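Local coordinates for listeria nuclear targeted protein A (Listeria monocytogenes, PDB 4CIH) that relieves repression of interferon-stimulated genes in the infected host cell by binding the chromatin repressor BAHD1 and blocking its recruitment to them, at residues A[83-88]-A[126-131]; A[11-16]-A[139-144]. The protein carries 2 engineered substitutions. All coordinates share one frame; numbering follows the deposited sequence.

Interaction 1: residues A[83-88]-A[126-131]. Engineered in segment 126-131: Asp126 (natural residue Lys).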
# COMPACT_ATOMS: atom_id res chain seq x y z
N LYS A 83 1.94 5.13 11.69
CA LYS A 83 2.16 3.71 11.47
C LYS A 83 0.78 3.05 11.44
O LYS A 83 0.53 2.16 10.62
CB LYS A 83 3.07 3.13 12.57
CG LYS A 83 3.11 1.60 12.75
CD LYS A 83 2.11 1.03 13.74
CE LYS A 83 2.34 -0.48 13.97
NZ LYS A 83 2.87 -0.85 15.32
N LYS A 84 -0.09 3.48 12.36
CA LYS A 84 -1.37 2.79 12.64
C LYS A 84 -2.24 2.89 11.42
O LYS A 84 -2.87 1.92 11.01
CB LYS A 84 -2.07 3.45 13.84
CG LYS A 84 -3.54 3.12 13.93
CD LYS A 84 -4.13 3.62 15.24
CE LYS A 84 -5.63 3.51 15.21
NZ LYS A 84 -6.21 4.87 15.45
N ILE A 85 -2.26 4.08 10.83
CA ILE A 85 -2.92 4.30 9.57
C ILE A 85 -2.13 3.63 8.45
O ILE A 85 -2.67 2.76 7.75
CB ILE A 85 -3.11 5.80 9.28
CG1 ILE A 85 -3.91 6.02 8.00
CG2 ILE A 85 -1.79 6.53 9.21
CD1 ILE A 85 -5.33 6.46 8.26
N PHE A 86 -0.86 4.00 8.29
CA PHE A 86 -0.06 3.47 7.19
C PHE A 86 -0.15 1.94 7.12
O PHE A 86 -0.15 1.37 6.05
CB PHE A 86 1.38 3.95 7.32
CG PHE A 86 2.35 3.28 6.39
CD1 PHE A 86 2.78 1.97 6.63
CD2 PHE A 86 2.91 3.98 5.34
CE1 PHE A 86 3.69 1.37 5.79
CE2 PHE A 86 3.81 3.39 4.50
CZ PHE A 86 4.21 2.08 4.72
N LYS A 87 -0.29 1.29 8.26
CA LYS A 87 -0.43 -0.17 8.28
C LYS A 87 -1.77 -0.50 7.68
O LYS A 87 -1.89 -1.40 6.83
CB LYS A 87 -0.29 -0.77 9.70
CG LYS A 87 0.72 -1.94 9.78
CD LYS A 87 0.64 -2.80 11.06
CE LYS A 87 0.69 -4.28 10.72
NZ LYS A 87 -0.29 -5.16 11.43
N GLU A 88 -2.79 0.25 8.08
CA GLU A 88 -4.13 0.03 7.54
C GLU A 88 -4.25 0.45 6.04
O GLU A 88 -4.86 -0.27 5.26
CB GLU A 88 -5.19 0.78 8.36
CG GLU A 88 -5.83 0.10 9.59
CD GLU A 88 -6.31 1.19 10.53
OE1 GLU A 88 -6.23 2.33 10.03
OE2 GLU A 88 -6.69 0.99 11.71
N ASP A 126 -10.16 6.91 0.75
CA ASP A 126 -10.15 8.27 1.28
C ASP A 126 -9.75 8.29 2.74
O ASP A 126 -8.67 8.79 3.08
CB ASP A 126 -11.54 8.92 1.18
CG ASP A 126 -12.09 8.96 -0.23
OD1 ASP A 126 -11.28 8.96 -1.19
OD2 ASP A 126 -13.35 9.02 -0.38
N VAL A 127 -10.62 7.81 3.64
CA VAL A 127 -10.35 8.13 5.07
C VAL A 127 -8.93 7.75 5.47
O VAL A 127 -8.26 8.52 6.13
CB VAL A 127 -11.33 7.51 6.11
CG1 VAL A 127 -10.78 7.72 7.51
CG2 VAL A 127 -12.73 8.11 6.04
N ARG A 128 -8.47 6.55 5.14
CA ARG A 128 -7.07 6.30 5.49
C ARG A 128 -6.14 7.28 4.73
O ARG A 128 -5.15 7.78 5.27
CB ARG A 128 -6.69 4.82 5.28
CG ARG A 128 -6.79 3.90 6.51
CD ARG A 128 -7.68 4.38 7.66
NE ARG A 128 -9.10 4.02 7.52
CZ ARG A 128 -9.89 3.68 8.54
NH1 ARG A 128 -9.39 3.63 9.77
NH2 ARG A 128 -11.17 3.38 8.35
N THR A 129 -6.46 7.58 3.48
CA THR A 129 -5.57 8.42 2.66
C THR A 129 -5.59 9.83 3.19
O THR A 129 -4.55 10.47 3.30
CB THR A 129 -5.95 8.48 1.19
OG1 THR A 129 -7.01 9.44 1.01
CG2 THR A 129 -6.34 7.11 0.64
N ASN A 130 -6.79 10.34 3.49
CA ASN A 130 -6.87 11.63 4.15
C ASN A 130 -6.12 11.62 5.46
O ASN A 130 -5.50 12.60 5.83
CB ASN A 130 -8.32 11.99 4.45
CG ASN A 130 -8.91 12.93 3.44
OD1 ASN A 130 -8.26 13.36 2.49
ND2 ASN A 130 -10.18 13.23 3.63
N LYS A 131 -6.24 10.54 6.19
CA LYS A 131 -5.54 10.43 7.46
C LYS A 131 -4.05 10.21 7.29
O LYS A 131 -3.23 10.77 8.04
CB LYS A 131 -6.17 9.35 8.33
CG LYS A 131 -7.43 9.83 9.03
CD LYS A 131 -7.84 9.00 10.25
CE LYS A 131 -8.75 9.80 11.16
NZ LYS A 131 -9.60 8.91 12.02
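Ile85 and Arg128 face each other where residues 83-88 of helix 77-103 pack on 126-131 of helix 121-139, and the side chain of the first lies against the aliphatic part of the second. The CA atoms of Ile85 and Arg128, 6.2 Å apart, are the nearest pair between the two backbones. CG1 of Ile85 stands 3.9 Å from CG of Arg128 and 3.5 Å from the Arg128 backbone O, while CD1 reaches on toward the CB of Lys131; the modelled spacing there is too short to be taken literally. An isoleucine suits this buried place because its CG1 branch, anti to the backbone N (chi1 -175°), projects into the interface and meets the methylenes of two long, basic residues; the Arg128 end turns to Glu88 at the margin, and that of Lys131 leads away.

At the edge of this apolar patch, Glu88 and Arg128 form a salt bridge, NH1 of Arg128 lying 3.4 Å from OE1 of Glu88. The bond is weak: it is long and bent, and the carboxylate and guanidinium planes are nearly perpendicular, 85° apart, so the two-pronged pairing of which these groups are capable is not made. The Arg128 chain is bent at chi2 and chi3, carrying the guanidinium round toward Glu88, while CG1 of Val127 sits over one face of it, offset toward the rim.

The axes of these short segments run closer to antiparallel than parallel at 142°, with a closest approach of 9.4 Å. Near the surface of the LntA four-helical up-and-down bundle, the contact joins helix 77-103 to helix 121-139. Trp89 extends the junction by touching Arg128 and Thr129, and Phe86, on another side of helix 77-103, packs on Gln60 and Ile63 of helix 42-63.

Interaction 2: residues A[11-16]-A[139-144]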
# COMPACT_ATOMS: atom_id res chain seq x y z
N LEU A 11 14.30 8.07 3.41
CA LEU A 11 13.69 6.74 3.29
C LEU A 11 12.15 6.69 3.13
O LEU A 11 11.69 6.38 2.04
CB LEU A 11 14.12 5.78 4.42
CG LEU A 11 13.59 4.37 4.07
CD1 LEU A 11 13.55 4.19 2.54
CD2 LEU A 11 14.42 3.25 4.69
N ILE A 12 11.35 6.90 4.17
CA ILE A 12 9.90 6.72 4.01
C ILE A 12 9.42 7.41 2.73
O ILE A 12 8.50 6.94 2.04
CB ILE A 12 9.03 7.26 5.18
CG1 ILE A 12 8.94 6.25 6.34
CG2 ILE A 12 7.60 7.48 4.70
CD1 ILE A 12 8.13 6.75 7.53
N LYS A 13 10.05 8.53 2.42
CA LYS A 13 9.54 9.41 1.39
C LYS A 13 9.77 8.68 0.09
O LYS A 13 8.89 8.66 -0.79
CB LYS A 13 10.31 10.73 1.41
CG LYS A 13 9.46 11.99 1.16
CD LYS A 13 10.22 13.20 1.71
CE LYS A 13 9.69 14.53 1.21
NZ LYS A 13 10.56 15.22 0.23
N ALA A 14 10.94 8.06 -0.00
CA ALA A 14 11.35 7.36 -1.20
C ALA A 14 10.58 6.06 -1.38
O ALA A 14 10.16 5.72 -2.47
CB ALA A 14 12.84 7.09 -1.16
N ASP A 15 10.47 5.30 -0.29
CA ASP A 15 9.76 4.03 -0.29
C ASP A 15 8.28 4.20 -0.64
O ASP A 15 7.78 3.54 -1.54
CB ASP A 15 9.96 3.29 1.06
CG ASP A 15 11.26 2.45 1.09
OD1 ASP A 15 11.97 2.41 0.07
OD2 ASP A 15 11.61 1.86 2.13
N LEU A 16 7.59 5.08 0.07
CA LEU A 16 6.22 5.47 -0.32
C LEU A 16 6.11 5.71 -1.80
O LEU A 16 5.09 5.43 -2.40
CB LEU A 16 5.84 6.82 0.28
CG LEU A 16 5.19 6.77 1.65
CD1 LEU A 16 5.13 8.22 2.11
CD2 LEU A 16 3.82 6.09 1.59
N LEU A 139 3.95 14.75 10.25
CA LEU A 139 5.32 14.28 10.30
C LEU A 139 6.21 15.32 9.60
O LEU A 139 7.42 15.42 9.85
CB LEU A 139 5.38 12.92 9.57
CG LEU A 139 4.91 11.60 10.20
CD1 LEU A 139 5.42 10.49 9.31
CD2 LEU A 139 5.47 11.34 11.58
N LYS A 140 5.59 16.12 8.74
CA LYS A 140 6.30 17.21 8.06
C LYS A 140 7.15 16.64 6.93
O LYS A 140 8.27 17.08 6.66
CB LYS A 140 7.12 18.00 9.08
CG LYS A 140 6.27 18.73 10.11
CD LYS A 140 7.10 19.78 10.85
CE LYS A 140 6.23 20.70 11.67
NZ LYS A 140 6.77 20.74 13.06
N VAL A 141 6.60 15.60 6.29
CA VAL A 141 7.16 15.01 5.09
C VAL A 141 6.12 15.29 4.01
O VAL A 141 5.09 14.62 3.88
CB VAL A 141 7.44 13.49 5.25
CG1 VAL A 141 8.29 12.97 4.12
CG2 VAL A 141 8.16 13.16 6.56
N GLY A 142 6.36 16.38 3.30
CA GLY A 142 5.60 16.65 2.09
C GLY A 142 5.75 15.54 1.08
O GLY A 142 6.70 15.52 0.29
N TYR A 143 4.84 14.57 1.12
CA TYR A 143 4.70 13.63 0.04
C TYR A 143 3.24 13.59 -0.30
O TYR A 143 2.47 12.76 0.20
CB TYR A 143 5.25 12.25 0.39
CG TYR A 143 4.97 11.20 -0.66
CD1 TYR A 143 3.79 10.50 -0.63
CD2 TYR A 143 5.88 10.91 -1.67
CE1 TYR A 143 3.51 9.54 -1.56
CE2 TYR A 143 5.62 9.92 -2.62
CZ TYR A 143 4.41 9.25 -2.56
OH TYR A 143 4.05 8.27 -3.47
N GLU A 144 2.85 14.51 -1.17
CA GLU A 144 1.48 14.60 -1.53
C GLU A 144 1.07 13.33 -2.27
O GLU A 144 1.32 13.17 -3.45
CB GLU A 144 1.24 15.86 -2.38
CG GLU A 144 -0.14 16.48 -2.23
CD GLU A 144 -0.78 16.69 -3.59
OE1 GLU A 144 -0.61 15.81 -4.46
OE2 GLU A 144 -1.42 17.75 -3.81
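Tyr143 extends its side chain with CG anti to the backbone N (chi1 173°), which lays the phenol ring against Leu16 of helix 8-34. In Leu16, chi1 of -89° sets CG beside the backbone N, and CB and CD1 both meet the ring. The main contact is a CH-pi interaction: CB of Leu16 stands 4.0 Å from the Tyr143 ring centroid and 14° off the normal, over the face. CD1 of Leu16 lies 3.8 Å from CD1 of Tyr143. Leucine suits the place because CB and one methyl can lie on the ring while the other methyl faces Phe86 of helix 77-103.

The phenolic OH of Tyr143 comes within 3.2 Å of the Leu16 backbone O, but its hydrogen bond is made with OE1 of Glu20, one turn further along the same helix. A tyrosine thus serves two needs, an apolar ring for the leucine and a polar end for the glutamate.

Lys13 flanks the extended tail on its exposed side. Its methylenes run past Val141 in the opposite direction, in a packing modelled tightly enough that the exact spacing is doubtful, and CE of Lys13 lies 3.3 Å from the Gly142 O. Lysine fits by laying a long aliphatic chain along Val141 while its ammonium stays at the exposed side; Gly142 sits on the exposed rim, where no side chain is needed.

The tail leaves helix 121-139 through a Schellman motif. Lys140, at positive phi, is its C-prime residue, and Val141 N returns to Leu136 O. Val141 then packs on Leu9 as well, and Tyr143 reaches Ala17.

The chemistry is therefore mainly apolar: van der Waals and CH-pi packing hold the tail to the first helix, with the Tyr143 OH to Glu20 hydrogen bond as a polar addition at the end of the ring.

Overall arrangement
The two contacts lie about 14 Å apart, centre to centre, in the LntA helical domain, the part of the protein this chain represents. Helix 121-139 connects them: interaction 1 uses its middle, and interaction 2 mainly the extended tail that follows it. In sequence, interaction 2 joins the start of the first long helix, 8-34, to the C-terminal tail and so spans most of the chain, whereas both segments of interaction 1 fall between its halves. They meet through Phe86 CE2 and Leu16 CD2, 4.0 Å apart, so helices 8-34 and 77-103 share a core. Together they join the last helix, and the tail after it, to helices 77-103 and 8-34 of the up-and-down bundle.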